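Local coordinates for Thiol:disulfide interchange protein DsbA (Neisseria meningitidis MC58, PDB 3HZ8) that probably acts as a periplasmic thiol-disulfide oxidoreductase of the DsbA family, passing its redox-active disulfide to substrate proteins, at residues V26-F31 with M57-E62; H63-K68 with K142-T147; Y34-C39 with D153-V158; E30-F35 with R75-V80. The protein carries 1 engineered substitution. All blocks are in the same frame, centred on the assembly; numbering follows the deposited sequence. Where two conformers were deposited one is given.

Interaction 1: V26-F31 with M57-E62; sequences VEVLEF and MYLRTE
Glu27 and Arg60 form a salt bridge across two parallel neighbouring strands, with Glu27 OE2 2.8 Å from Arg60 NH1. The guanidinium and carboxylate planes stand nearly perpendicular, 83° apart. Arg60 runs extended from CG to NE, which brings its head past Leu29 to the carboxylate. Its NE gives a nearly straight bond to the anti lone pair of Glu62 OE2, 2.8 Å away. Leu29 CD2 lies over one guanidinium face, offset toward its rim. Glu27 CA packs over a face of the Tyr58 ring, a CH-pi contact. The stronger hydrogen bond of Tyr58 OH is with Gln22 N; its bond to Glu27 OE1 is weak. The backbones form a regular parallel ladder, with Arg60 N to Val28 O at 2.8 Å and Glu30 N to Arg60 O at 2.9 Å. On the other face Val28 CG1 meets Leu59 CD1 at 4.1 Å. Helix 37-50 links the strands in a beta-alpha-beta crossover. Pro19 O also accepts from Arg60 NH1. One buried arginine thus sits between two carboxylates, which probably stabilises its positive charge.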
loop_
_atom_site.group_PDB
_atom_site.type_symbol
_atom_site.label_atom_id
_atom_site.label_comp_id
_atom_site.label_asym_id
_atom_site.label_seq_id
_atom_site.Cartn_x
_atom_site.Cartn_y
_atom_site.Cartn_z
ATOM N N VAL A 26 5.115 12.453 -7.665
ATOM C CA VAL A 26 4.151 11.535 -8.274
ATOM C C VAL A 26 3.961 10.348 -7.335
ATOM O O VAL A 26 4.844 9.500 -7.187
ATOM C CB VAL A 26 4.614 11.024 -9.656
ATOM C CG1 VAL A 26 3.585 10.078 -10.245
ATOM C CG2 VAL A 26 4.871 12.189 -10.614
ATOM N N GLU A 27 2.798 10.300 -6.696
ATOM C CA GLU A 27 2.485 9.238 -5.746
ATOM C C GLU A 27 1.922 8.008 -6.458
ATOM O O GLU A 27 1.085 8.140 -7.345
ATOM C CB GLU A 27 1.449 9.734 -4.739
ATOM C CG GLU A 27 1.101 8.732 -3.665
ATOM C CD GLU A 27 0.175 9.314 -2.628
ATOM O OE1 GLU A 27 0.664 10.059 -1.761
ATOM O OE2 GLU A 27 -1.031 9.026 -2.674
ATOM N N VAL A 28 2.393 6.829 -6.055
ATOM C CA VAL A 28 1.786 5.549 -6.442
ATOM C C VAL A 28 1.236 4.982 -5.142
ATOM O O VAL A 28 2.010 4.679 -4.224
ATOM C CB VAL A 28 2.816 4.575 -7.074
ATOM C CG1 VAL A 28 2.142 3.255 -7.454
ATOM C CG2 VAL A 28 3.470 5.218 -8.306
ATOM N N LEU A 29 -0.097 4.880 -5.055
ATOM C CA LEU A 29 -0.764 4.472 -3.818
ATOM C C LEU A 29 -1.371 3.076 -3.982
ATOM O O LEU A 29 -2.169 2.868 -4.889
ATOM C CB LEU A 29 -1.844 5.503 -3.450
ATOM C CG LEU A 29 -2.960 5.131 -2.479
ATOM C CD1 LEU A 29 -2.420 4.619 -1.162
ATOM C CD2 LEU A 29 -3.874 6.338 -2.269
ATOM N N GLU A 30 -0.970 2.125 -3.139
ATOM C CA GLU A 30 -1.581 0.800 -3.123
ATOM C C GLU A 30 -2.434 0.626 -1.875
ATOM O O GLU A 30 -1.919 0.728 -0.767
ATOM C CB GLU A 30 -0.511 -0.311 -3.157
ATOM C CG GLU A 30 -1.120 -1.718 -3.276
ATOM C CD GLU A 30 -0.229 -2.830 -2.755
ATOM O OE1 GLU A 30 0.781 -2.535 -2.108
ATOM O OE2 GLU A 30 -0.564 -4.009 -2.976
ATOM N N PHE A 31 -3.723 0.349 -2.063
ATOM C CA PHE A 31 -4.565 -0.181 -0.977
ATOM C C PHE A 31 -4.464 -1.702 -0.997
ATOM O O PHE A 31 -4.530 -2.307 -2.070
ATOM C CB PHE A 31 -6.031 0.233 -1.145
ATOM C CG PHE A 31 -6.281 1.706 -0.905
ATOM C CD1 PHE A 31 -6.495 2.178 0.383
ATOM C CD2 PHE A 31 -6.350 2.608 -1.965
ATOM C CE1 PHE A 31 -6.747 3.540 0.624
ATOM C CE2 PHE A 31 -6.614 3.966 -1.734
ATOM C CZ PHE A 31 -6.805 4.426 -0.431
ATOM N N MET A 57 9.170 10.076 -7.651
ATOM C CA MET A 57 8.080 9.123 -7.415
ATOM C C MET A 57 8.253 8.419 -6.088
ATOM O O MET A 57 9.367 8.225 -5.625
ATOM C CB MET A 57 8.026 8.068 -8.513
ATOM C CG MET A 57 7.662 8.599 -9.870
ATOM S SD MET A 57 7.869 7.296 -11.117
ATOM C CE MET A 57 6.494 6.208 -10.775
ATOM N N TYR A 58 7.146 8.002 -5.482
ATOM C CA TYR A 58 7.230 7.204 -4.268
ATOM C C TYR A 58 6.033 6.272 -4.154
ATOM O O TYR A 58 4.960 6.564 -4.705
ATOM C CB TYR A 58 7.370 8.087 -3.015
ATOM C CG TYR A 58 6.159 8.963 -2.739
ATOM C CD1 TYR A 58 5.234 8.628 -1.734
ATOM C CD2 TYR A 58 5.927 10.121 -3.485
ATOM C CE1 TYR A 58 4.135 9.422 -1.486
ATOM C CE2 TYR A 58 4.819 10.920 -3.247
ATOM C CZ TYR A 58 3.919 10.563 -2.249
ATOM O OH TYR A 58 2.820 11.360 -2.014
ATOM N N LEU A 59 6.235 5.163 -3.448
ATOM C CA LEU A 59 5.187 4.176 -3.200
ATOM C C LEU A 59 4.618 4.361 -1.792
ATOM O O LEU A 59 5.353 4.280 -0.795
ATOM C CB LEU A 59 5.745 2.756 -3.364
ATOM C CG LEU A 59 4.776 1.599 -3.082
ATOM C CD1 LEU A 59 3.581 1.587 -4.047
ATOM C CD2 LEU A 59 5.520 0.267 -3.136
ATOM N N ARG A 60 3.317 4.633 -1.737
ATOM C CA ARG A 60 2.569 4.779 -0.492
ATOM C C ARG A 60 1.654 3.575 -0.384
ATOM O O ARG A 60 1.022 3.197 -1.380
ATOM C CB ARG A 60 1.712 6.044 -0.568
ATOM C CG ARG A 60 0.614 6.193 0.485
ATOM C CD ARG A 60 -0.242 7.410 0.138
ATOM N NE ARG A 60 -1.273 7.726 1.127
ATOM C CZ ARG A 60 -2.158 8.714 0.987
ATOM N NH1 ARG A 60 -2.134 9.488 -0.095
ATOM N NH2 ARG A 60 -3.053 8.949 1.945
ATOM N N THR A 61 1.551 2.998 0.809
ATOM C CA THR A 61 0.630 1.875 1.009
ATOM C C THR A 61 -0.322 2.143 2.166
ATOM O O THR A 61 0.059 2.760 3.160
ATOM C CB THR A 61 1.378 0.541 1.189
ATOM O OG1 THR A 61 2.150 0.586 2.388
ATOM C CG2 THR A 61 2.312 0.293 0.014
ATOM N N GLU A 62 -1.567 1.705 2.007
ATOM C CA GLU A 62 -2.593 1.883 3.041
ATOM C C GLU A 62 -3.384 0.582 3.160
ATOM O O GLU A 62 -3.807 0.019 2.140
ATOM C CB GLU A 62 -3.550 3.019 2.655
ATOM C CG GLU A 62 -2.875 4.378 2.340
ATOM C CD GLU A 62 -2.283 5.085 3.575
ATOM O OE1 GLU A 62 -2.521 4.631 4.716
ATOM O OE2 GLU A 62 -1.579 6.109 3.402
#

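Interaction 2: H63-K68 with K142-T147; sequences HVVWQK and KMQELT
Thr147 holds OG1 anti to its carbonyl carbon (chi1 -58°), and this turns the hydroxyl both to its own helix and to segment 63-68. Met143 also sets its CG anti to the carbonyl carbon, then runs extended, so that SD reaches His63 at the end of strand 57-63. The Thr147 hydroxyl works twice. It donates to Met143 O at 2.8 Å, and OG1 accepts Val65 N at 3.2 Å. Thr147 N reaches Met143 O from the opposite face of that carbonyl, so two donors grip one oxygen. Met143 SD takes a weak bond from His63 N at 3.4 Å. His63 O is buried against Met143 CB, 3.2 Å away, and has no polar partner. Val65 points toward the helix and crosses Gln144 at about a right angle, CB to CB 3.8 Å. Thr147 CG2 touches Trp66 NE1, whose N-H bonds to Ile152 O. Within segment 63-68 His63 ND1 donates to Val64 O, in the ring plane and on a carbonyl lone pair. The loop leaves strand 57-63 and leads to helix 71-83. It is packed on helix 134-149, and Ala74 of helix 71-83 touches both Val65 and Met143.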
loop_
_atom_site.group_PDB
_atom_site.type_symbol
_atom_site.label_atom_id
_atom_site.label_comp_id
_atom_site.label_asym_id
_atom_site.label_seq_id
_atom_site.Cartn_x
_atom_site.Cartn_y
_atom_site.Cartn_z
ATOM N N HIS A 63 -3.557 0.094 4.387
ATOM C CA HIS A 63 -4.315 -1.147 4.621
ATOM C C HIS A 63 -5.787 -0.802 4.737
ATOM O O HIS A 63 -6.148 0.123 5.473
ATOM C CB HIS A 63 -3.830 -1.813 5.916
ATOM C CG HIS A 63 -4.201 -3.257 6.062
ATOM N ND1 HIS A 63 -5.492 -3.696 6.267
ATOM C CD2 HIS A 63 -3.422 -4.365 6.086
ATOM C CE1 HIS A 63 -5.498 -5.016 6.356
ATOM N NE2 HIS A 63 -4.252 -5.446 6.272
ATOM N N VAL A 64 -6.644 -1.522 4.015
ATOM C CA VAL A 64 -8.086 -1.269 4.124
ATOM C C VAL A 64 -8.613 -1.637 5.516
ATOM O O VAL A 64 -8.035 -2.481 6.212
ATOM C CB VAL A 64 -8.924 -2.007 3.029
ATOM C CG1 VAL A 64 -8.621 -1.424 1.648
ATOM C CG2 VAL A 64 -8.736 -3.531 3.074
ATOM N N VAL A 65 -9.704 -0.988 5.930
ATOM C CA VAL A 65 -10.385 -1.358 7.175
ATOM C C VAL A 65 -11.868 -1.524 6.851
ATOM O O VAL A 65 -12.575 -0.540 6.618
ATOM C CB VAL A 65 -10.154 -0.325 8.310
ATOM C CG1 VAL A 65 -10.922 -0.727 9.577
ATOM C CG2 VAL A 65 -8.662 -0.155 8.582
ATOM N N TRP A 66 -12.314 -2.780 6.807
ATOM C CA TRP A 66 -13.666 -3.127 6.365
ATOM C C TRP A 66 -14.541 -3.620 7.521
ATOM O O TRP A 66 -15.732 -3.842 7.348
ATOM C CB TRP A 66 -13.586 -4.210 5.284
ATOM C CG TRP A 66 -13.135 -3.689 3.952
ATOM C CD1 TRP A 66 -13.280 -2.413 3.475
ATOM C CD2 TRP A 66 -12.499 -4.434 2.905
ATOM N NE1 TRP A 66 -12.764 -2.317 2.201
ATOM C CE2 TRP A 66 -12.274 -3.541 1.828
ATOM C CE3 TRP A 66 -12.071 -5.762 2.787
ATOM C CZ2 TRP A 66 -11.667 -3.945 0.637
ATOM C CZ3 TRP A 66 -11.486 -6.168 1.590
ATOM C CH2 TRP A 66 -11.287 -5.256 0.530
ATOM N N GLN A 67 -13.928 -3.801 8.683
ATOM C CA GLN A 67 -14.647 -4.174 9.904
ATOM C C GLN A 67 -13.775 -3.804 11.098
ATOM O O GLN A 67 -12.560 -3.633 10.951
ATOM C CB GLN A 67 -15.014 -5.674 9.906
ATOM C CG GLN A 67 -13.813 -6.635 9.822
ATOM C CD GLN A 67 -14.192 -8.106 9.721
ATOM O OE1 GLN A 67 -15.362 -8.453 9.510
ATOM N NE2 GLN A 67 -13.190 -8.982 9.860
ATOM N N LYS A 68 -14.369 -3.676 12.290
ATOM C CA LYS A 68 -13.593 -3.179 13.437
ATOM C C LYS A 68 -12.408 -4.085 13.771
ATOM O O LYS A 68 -11.383 -3.617 14.247
ATOM C CB LYS A 68 -14.470 -2.962 14.675
ATOM C CG LYS A 68 -14.939 -4.244 15.347
ATOM C CD LYS A 68 -15.794 -3.962 16.599
ATOM C CE LYS A 68 -16.259 -5.249 17.281
ATOM N NZ LYS A 68 -16.633 -5.080 18.741
ATOM N N LYS A 142 -6.539 6.755 10.120
ATOM C CA LYS A 142 -6.511 7.414 8.808
ATOM C C LYS A 142 -6.786 6.388 7.692
ATOM O O LYS A 142 -7.485 6.689 6.731
ATOM C CB LYS A 142 -5.173 8.136 8.594
ATOM C CG LYS A 142 -4.979 8.815 7.232
ATOM C CD LYS A 142 -5.907 9.986 7.008
ATOM C CE LYS A 142 -5.624 10.680 5.670
ATOM N NZ LYS A 142 -6.648 11.725 5.410
ATOM N N MET A 143 -6.237 5.179 7.819
ATOM C CA MET A 143 -6.524 4.129 6.828
ATOM C C MET A 143 -8.016 3.802 6.768
ATOM O O MET A 143 -8.581 3.621 5.683
ATOM C CB MET A 143 -5.691 2.878 7.120
ATOM C CG MET A 143 -4.198 3.111 6.979
ATOM S SD MET A 143 -3.254 1.629 7.358
ATOM C CE MET A 143 -1.573 2.277 7.454
ATOM N N GLN A 144 -8.667 3.724 7.926
ATOM C CA GLN A 144 -10.102 3.500 7.921
ATOM C C GLN A 144 -10.861 4.643 7.258
ATOM O O GLN A 144 -11.770 4.401 6.465
ATOM C CB GLN A 144 -10.648 3.265 9.332
ATOM C CG GLN A 144 -12.111 2.887 9.322
ATOM C CD GLN A 144 -12.641 2.508 10.686
ATOM O OE1 GLN A 144 -11.881 2.284 11.626
ATOM N NE2 GLN A 144 -13.957 2.435 10.793
ATOM N N GLU A 145 -10.479 5.878 7.604
ATOM C CA GLU A 145 -11.069 7.062 6.994
ATOM C C GLU A 145 -10.931 7.056 5.470
ATOM O O GLU A 145 -11.883 7.349 4.780
ATOM C CB GLU A 145 -10.463 8.333 7.599
ATOM C CG GLU A 145 -11.070 9.639 7.074
ATOM C CD GLU A 145 -10.210 10.312 6.009
ATOM O OE1 GLU A 145 -9.088 10.759 6.349
ATOM O OE2 GLU A 145 -10.654 10.400 4.832
ATOM N N LEU A 146 -9.750 6.723 4.955
ATOM C CA LEU A 146 -9.560 6.649 3.502
ATOM C C LEU A 146 -10.449 5.583 2.874
ATOM O O LEU A 146 -11.057 5.805 1.830
ATOM C CB LEU A 146 -8.102 6.366 3.147
ATOM C CG LEU A 146 -7.092 7.456 3.503
ATOM C CD1 LEU A 146 -5.678 6.927 3.347
ATOM C CD2 LEU A 146 -7.301 8.702 2.632
ATOM N N THR A 147 -10.503 4.416 3.508
ATOM C CA THR A 147 -11.311 3.303 3.011
ATOM C C THR A 147 -12.765 3.735 2.806
ATOM O O THR A 147 -13.360 3.473 1.757
ATOM C CB THR A 147 -11.234 2.083 3.980
ATOM O OG1 THR A 147 -9.872 1.670 4.138
ATOM C CG2 THR A 147 -12.064 0.898 3.446
#

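Interaction 3: Y34-C39 with D153-V158; sequences YFCPHC and DGVPTV. Engineered in segment 153-158: Val155 (natural residue Thr).
The redox-active disulfide of this DsbA lies against the cis-proline loop, where Cys39 SG is 3.6 Å from Pro156 N and 3.7 Å from Pro156 CD. The bond itself joins Cys36 SG to Cys39 SG at 2.1 Å, so the oxidised form is present. Cys36 turns its sulfur anti to the backbone N (chi1 161°), and SG meets Val155 CG2 at 3.7 Å. Val155 is an engineered residue; threonine is the natural one. Val155 CB lies 3.8 Å from Cys39 SG, and with CG2 on Cys36 this side chain touches both sulfurs. The contacts between the segments are van der Waals ones, and no hydrogen bond crosses between them. The arrangement is the thioredoxin-type active site. A CxxC motif begins helix 37-50, with Cys36 at the N-cap position, and a loop with a cis peptide before proline faces it. That peptide lies between Val155 and Pro156. His38 CB, in the middle of the motif, reaches Pro156 CD at 4.1 Å. The Phe35 ring comes near as well, CE1 to Val155 CG2. Val155 also touches Val64 and Trp66 of the loop after strand 57-63. Next to the proline in the chain, Thr157 OG1 donates to Gly154 O from above the carbonyl plane, at 2.7 Å.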
loop_
_atom_site.group_PDB
_atom_site.type_symbol
_atom_site.label_atom_id
_atom_site.label_comp_id
_atom_site.label_asym_id
_atom_site.label_seq_id
_atom_site.Cartn_x
_atom_site.Cartn_y
_atom_site.Cartn_z
ATOM N N TYR A 34 -3.338 -7.549 4.430
ATOM C CA TYR A 34 -2.374 -8.639 4.650
ATOM C C TYR A 34 -3.005 -10.051 4.509
ATOM O O TYR A 34 -2.292 -11.042 4.344
ATOM C CB TYR A 34 -1.707 -8.500 6.018
ATOM C CG TYR A 34 -0.644 -7.437 6.103
ATOM C CD1 TYR A 34 0.454 -7.445 5.237
ATOM C CD2 TYR A 34 -0.705 -6.450 7.079
ATOM C CE1 TYR A 34 1.472 -6.484 5.340
ATOM C CE2 TYR A 34 0.304 -5.482 7.188
ATOM C CZ TYR A 34 1.387 -5.496 6.308
ATOM O OH TYR A 34 2.389 -4.539 6.434
ATOM N N PHE A 35 -4.333 -10.126 4.558
ATOM C CA PHE A 35 -5.072 -11.406 4.417
ATOM C C PHE A 35 -5.288 -11.789 2.964
ATOM O O PHE A 35 -5.891 -12.818 2.681
ATOM C CB PHE A 35 -6.466 -11.243 5.028
ATOM C CG PHE A 35 -7.152 -9.975 4.577
ATOM C CD1 PHE A 35 -7.624 -9.857 3.267
ATOM C CD2 PHE A 35 -7.276 -8.876 5.433
ATOM C CE1 PHE A 35 -8.221 -8.686 2.810
ATOM C CE2 PHE A 35 -7.859 -7.701 4.982
ATOM C CZ PHE A 35 -8.333 -7.598 3.669
ATOM N N CYS A 36 -4.856 -10.923 2.045
ATOM C CA CYS A 36 -5.298 -10.944 0.650
ATOM C C CYS A 36 -4.314 -11.698 -0.272
ATOM O O CYS A 36 -3.209 -11.217 -0.524
ATOM C CB CYS A 36 -5.509 -9.471 0.228
ATOM S SG CYS A 36 -5.559 -9.044 -1.524
ATOM N N PRO A 37 -4.710 -12.894 -0.770
ATOM C CA PRO A 37 -3.770 -13.614 -1.631
ATOM C C PRO A 37 -3.297 -12.878 -2.879
ATOM O O PRO A 37 -2.113 -12.955 -3.210
ATOM C CB PRO A 37 -4.532 -14.895 -1.996
ATOM C CG PRO A 37 -5.469 -15.093 -0.841
ATOM C CD PRO A 37 -5.932 -13.691 -0.532
ATOM N N HIS A 38 -4.181 -12.157 -3.554
ATOM C CA HIS A 38 -3.753 -11.442 -4.752
ATOM C C HIS A 38 -2.803 -10.309 -4.393
ATOM O O HIS A 38 -1.899 -9.978 -5.169
ATOM C CB HIS A 38 -4.952 -10.970 -5.571
ATOM C CG HIS A 38 -5.570 -12.061 -6.391
ATOM N ND1 HIS A 38 -4.863 -13.175 -6.792
ATOM C CD2 HIS A 38 -6.814 -12.198 -6.908
ATOM C CE1 HIS A 38 -5.652 -13.961 -7.503
ATOM N NE2 HIS A 38 -6.838 -13.388 -7.595
ATOM N N CYS A 39 -3.003 -9.724 -3.212
ATOM C CA CYS A 39 -2.107 -8.685 -2.716
ATOM C C CYS A 39 -0.710 -9.259 -2.438
ATOM O O CYS A 39 0.295 -8.595 -2.699
ATOM C CB CYS A 39 -2.650 -8.062 -1.430
ATOM S SG CYS A 39 -4.309 -7.368 -1.568
ATOM N N ASP A 153 -13.432 -0.718 -2.016
ATOM C CA ASP A 153 -14.141 -1.951 -1.665
ATOM C C ASP A 153 -13.498 -3.204 -2.244
ATOM O O ASP A 153 -14.050 -4.299 -2.130
ATOM C CB ASP A 153 -15.635 -1.862 -2.032
ATOM C CG ASP A 153 -15.876 -1.636 -3.524
ATOM O OD1 ASP A 153 -14.911 -1.541 -4.307
ATOM O OD2 ASP A 153 -17.066 -1.540 -3.913
ATOM N N GLY A 154 -12.313 -3.050 -2.842
ATOM C CA GLY A 154 -11.573 -4.201 -3.375
ATOM C C GLY A 154 -10.079 -3.989 -3.212
ATOM O O GLY A 154 -9.599 -2.856 -3.250
ATOM N N VAL A 155 -9.339 -5.073 -3.012
ATOM C CA VAL A 155 -7.886 -4.992 -2.915
ATOM C C VAL A 155 -7.287 -6.112 -3.767
ATOM O O VAL A 155 -7.893 -7.175 -3.910
ATOM C CB VAL A 155 -7.386 -5.102 -1.449
ATOM C CG1 VAL A 155 -7.733 -3.851 -0.686
ATOM C CG2 VAL A 155 -7.948 -6.337 -0.746
ATOM N N PRO A 156 -6.107 -5.880 -4.348
ATOM C CA PRO A 156 -5.352 -4.628 -4.318
ATOM C C PRO A 156 -5.959 -3.594 -5.235
ATOM O O PRO A 156 -6.545 -3.944 -6.260
ATOM C CB PRO A 156 -3.970 -5.022 -4.844
ATOM C CG PRO A 156 -4.206 -6.254 -5.676
ATOM C CD PRO A 156 -5.425 -6.951 -5.107
ATOM N N THR A 157 -5.821 -2.325 -4.855
ATOM C CA THR A 157 -6.206 -1.189 -5.710
ATOM C C THR A 157 -4.988 -0.269 -5.786
ATOM O O THR A 157 -4.401 0.060 -4.754
ATOM C CB THR A 157 -7.421 -0.414 -5.113
ATOM O OG1 THR A 157 -8.600 -1.234 -5.202
ATOM C CG2 THR A 157 -7.685 0.905 -5.856
ATOM N N VAL A 158 -4.586 0.131 -6.992
ATOM C CA VAL A 158 -3.449 1.035 -7.133
ATOM C C VAL A 158 -3.908 2.291 -7.838
ATOM O O VAL A 158 -4.538 2.215 -8.888
ATOM C CB VAL A 158 -2.277 0.372 -7.916
ATOM C CG1 VAL A 158 -1.130 1.384 -8.170
ATOM C CG2 VAL A 158 -1.762 -0.858 -7.156
#

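Interaction 4: E30-F35 with R75-V80; sequences EFFGYF and RLAAAV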
loop_
_atom_site.group_PDB
_atom_site.type_symbol
_atom_site.label_atom_id
_atom_site.label_comp_id
_atom_site.label_asym_id
_atom_site.label_seq_id
_atom_site.Cartn_x
_atom_site.Cartn_y
_atom_site.Cartn_z
ATOM N N GLU A 30 -0.970 2.125 -3.139
ATOM C CA GLU A 30 -1.581 0.800 -3.123
ATOM C C GLU A 30 -2.434 0.626 -1.875
ATOM O O GLU A 30 -1.919 0.728 -0.767
ATOM C CB GLU A 30 -0.511 -0.311 -3.157
ATOM C CG GLU A 30 -1.120 -1.718 -3.276
ATOM C CD GLU A 30 -0.229 -2.830 -2.755
ATOM O OE1 GLU A 30 0.781 -2.535 -2.108
ATOM O OE2 GLU A 30 -0.564 -4.009 -2.976
ATOM N N PHE A 31 -3.723 0.349 -2.063
ATOM C CA PHE A 31 -4.565 -0.181 -0.977
ATOM C C PHE A 31 -4.464 -1.702 -0.997
ATOM O O PHE A 31 -4.530 -2.307 -2.070
ATOM C CB PHE A 31 -6.031 0.233 -1.145
ATOM C CG PHE A 31 -6.281 1.706 -0.905
ATOM C CD1 PHE A 31 -6.495 2.178 0.383
ATOM C CD2 PHE A 31 -6.350 2.608 -1.965
ATOM C CE1 PHE A 31 -6.747 3.540 0.624
ATOM C CE2 PHE A 31 -6.614 3.966 -1.734
ATOM C CZ PHE A 31 -6.805 4.426 -0.431
ATOM N N PHE A 32 -4.320 -2.318 0.175
ATOM C CA PHE A 32 -4.103 -3.759 0.251
ATOM C C PHE A 32 -4.645 -4.273 1.576
ATOM O O PHE A 32 -5.073 -3.492 2.432
ATOM C CB PHE A 32 -2.595 -4.095 0.152
ATOM C CG PHE A 32 -1.808 -3.720 1.393
ATOM C CD1 PHE A 32 -1.445 -4.701 2.320
ATOM C CD2 PHE A 32 -1.483 -2.391 1.661
ATOM C CE1 PHE A 32 -0.756 -4.367 3.488
ATOM C CE2 PHE A 32 -0.805 -2.037 2.837
ATOM C CZ PHE A 32 -0.436 -3.026 3.750
ATOM N N GLY A 33 -4.621 -5.590 1.744
ATOM C CA GLY A 33 -4.829 -6.195 3.063
ATOM C C GLY A 33 -3.819 -7.315 3.209
ATOM O O GLY A 33 -3.479 -7.974 2.221
ATOM N N TYR A 34 -3.338 -7.549 4.430
ATOM C CA TYR A 34 -2.374 -8.639 4.650
ATOM C C TYR A 34 -3.005 -10.051 4.509
ATOM O O TYR A 34 -2.292 -11.042 4.344
ATOM C CB TYR A 34 -1.707 -8.500 6.018
ATOM C CG TYR A 34 -0.644 -7.437 6.103
ATOM C CD1 TYR A 34 0.454 -7.445 5.237
ATOM C CD2 TYR A 34 -0.705 -6.450 7.079
ATOM C CE1 TYR A 34 1.472 -6.484 5.340
ATOM C CE2 TYR A 34 0.304 -5.482 7.188
ATOM C CZ TYR A 34 1.387 -5.496 6.308
ATOM O OH TYR A 34 2.389 -4.539 6.434
ATOM N N PHE A 35 -4.333 -10.126 4.558
ATOM C CA PHE A 35 -5.072 -11.406 4.417
ATOM C C PHE A 35 -5.288 -11.789 2.964
ATOM O O PHE A 35 -5.891 -12.818 2.681
ATOM C CB PHE A 35 -6.466 -11.243 5.028
ATOM C CG PHE A 35 -7.152 -9.975 4.577
ATOM C CD1 PHE A 35 -7.624 -9.857 3.267
ATOM C CD2 PHE A 35 -7.276 -8.876 5.433
ATOM C CE1 PHE A 35 -8.221 -8.686 2.810
ATOM C CE2 PHE A 35 -7.859 -7.701 4.982
ATOM C CZ PHE A 35 -8.333 -7.598 3.669
ATOM N N ARG A 75 -3.064 -1.158 11.964
ATOM C CA ARG A 75 -2.038 -0.703 12.906
ATOM C C ARG A 75 -0.693 -1.406 12.671
ATOM O O ARG A 75 0.373 -0.781 12.796
ATOM C CB ARG A 75 -2.497 -0.905 14.352
ATOM C CG ARG A 75 -1.712 -0.032 15.320
ATOM C CD ARG A 75 -2.270 -0.033 16.735
ATOM N NE ARG A 75 -1.537 0.945 17.526
ATOM C CZ ARG A 75 -1.725 1.171 18.823
ATOM N NH1 ARG A 75 -2.633 0.478 19.497
ATOM N NH2 ARG A 75 -0.990 2.095 19.443
ATOM N N LEU A 76 -0.740 -2.698 12.340
ATOM C CA LEU A 76 0.466 -3.419 11.903
ATOM C C LEU A 76 1.084 -2.787 10.657
ATOM O O LEU A 76 2.302 -2.602 10.605
ATOM C CB LEU A 76 0.165 -4.900 11.645
ATOM C CG LEU A 76 1.320 -5.745 11.091
ATOM C CD1 LEU A 76 2.575 -5.626 11.951
ATOM C CD2 LEU A 76 0.903 -7.183 10.895
ATOM N N ALA A 77 0.260 -2.500 9.644
ATOM C CA ALA A 77 0.768 -1.872 8.416
ATOM C C ALA A 77 1.439 -0.537 8.750
ATOM O O ALA A 77 2.540 -0.230 8.244
ATOM C CB ALA A 77 -0.356 -1.680 7.409
ATOM N N ALA A 78 0.785 0.242 9.611
ATOM C CA ALA A 78 1.327 1.514 10.079
ATOM C C ALA A 78 2.687 1.287 10.736
ATOM O O ALA A 78 3.655 1.968 10.410
ATOM C CB ALA A 78 0.362 2.157 11.048
ATOM N N ALA A 79 2.764 0.305 11.631
ATOM C CA ALA A 79 4.005 0.026 12.355
ATOM C C ALA A 79 5.159 -0.374 11.426
ATOM O O ALA A 79 6.316 0.012 11.655
ATOM C CB ALA A 79 3.754 -1.063 13.385
ATOM N N VAL A 80 4.855 -1.168 10.398
ATOM C CA VAL A 80 5.858 -1.593 9.413
ATOM C C VAL A 80 6.367 -0.370 8.667
ATOM O O VAL A 80 7.571 -0.215 8.457
ATOM C CB VAL A 80 5.267 -2.623 8.413
ATOM C CG1 VAL A 80 6.178 -2.810 7.173
ATOM C CG2 VAL A 80 5.006 -3.940 9.110
HETATM O O HOH W 1 2.920 -1.589 5.641
#
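The Tyr34 ring turns an edge to helix 71-83, with Ala77 N close to the ring plane. Over the centre of one ring face sits Phe32 CE1, 3.5 Å above the plane, and these two rings meet edge-to-face. Glu30 O and Tyr34 CD1 lie at the Phe32 edge, in its plane. Here the end of strand 26-32 in the thioredoxin fold and the loop that follows it pack against a helix of the helical part inserted into that fold in DsbA proteins. Tyr34 CE2 touches Leu76 CG at 4.0 Å and Ala77 CB at 3.9 Å. Phe32 reaches the same methyl with its ring tip, CZ to Ala77 CB 3.9 Å. Phe32 chi1 is 72°, with CG between backbone N and carbonyl carbon, and this carries the ring to the helix. His63 and Phe96 add further aromatic contacts around Tyr34. Val80 approaches the phenol from the opposite direction, its CG2 3.8 Å from Tyr34 OH. The hydroxyl also bonds to Asn92 OD1 of helix 88-101. A water donates to Tyr34 OH at 3.1 Å and to Ala77 O at 3.0 Å, tying the phenol to the helix backbone.

Strand 26-32 joins three of the contacts. Interaction 1 pairs one of its edges with strand 57-63. Its other edge meets strand 157-160 of interaction 3, where Phe31 N and Thr157 O are 2.8 Å apart, probably hydrogen-bonded. Interaction 4 begins where the strand ends. It shares Tyr34 and Phe35 with interaction 3, and the two centres are about 10 Å apart. Interaction 3 holds the redox-active disulfide. Phe32 of interaction 4 touches Cys39. Interaction 2 reaches the cis-proline loop through Val64 CG1, 3.5 Å from Val155 CG1. It also meets interaction 1, with Glu62 OE1 3.2 Å from Met143 CG.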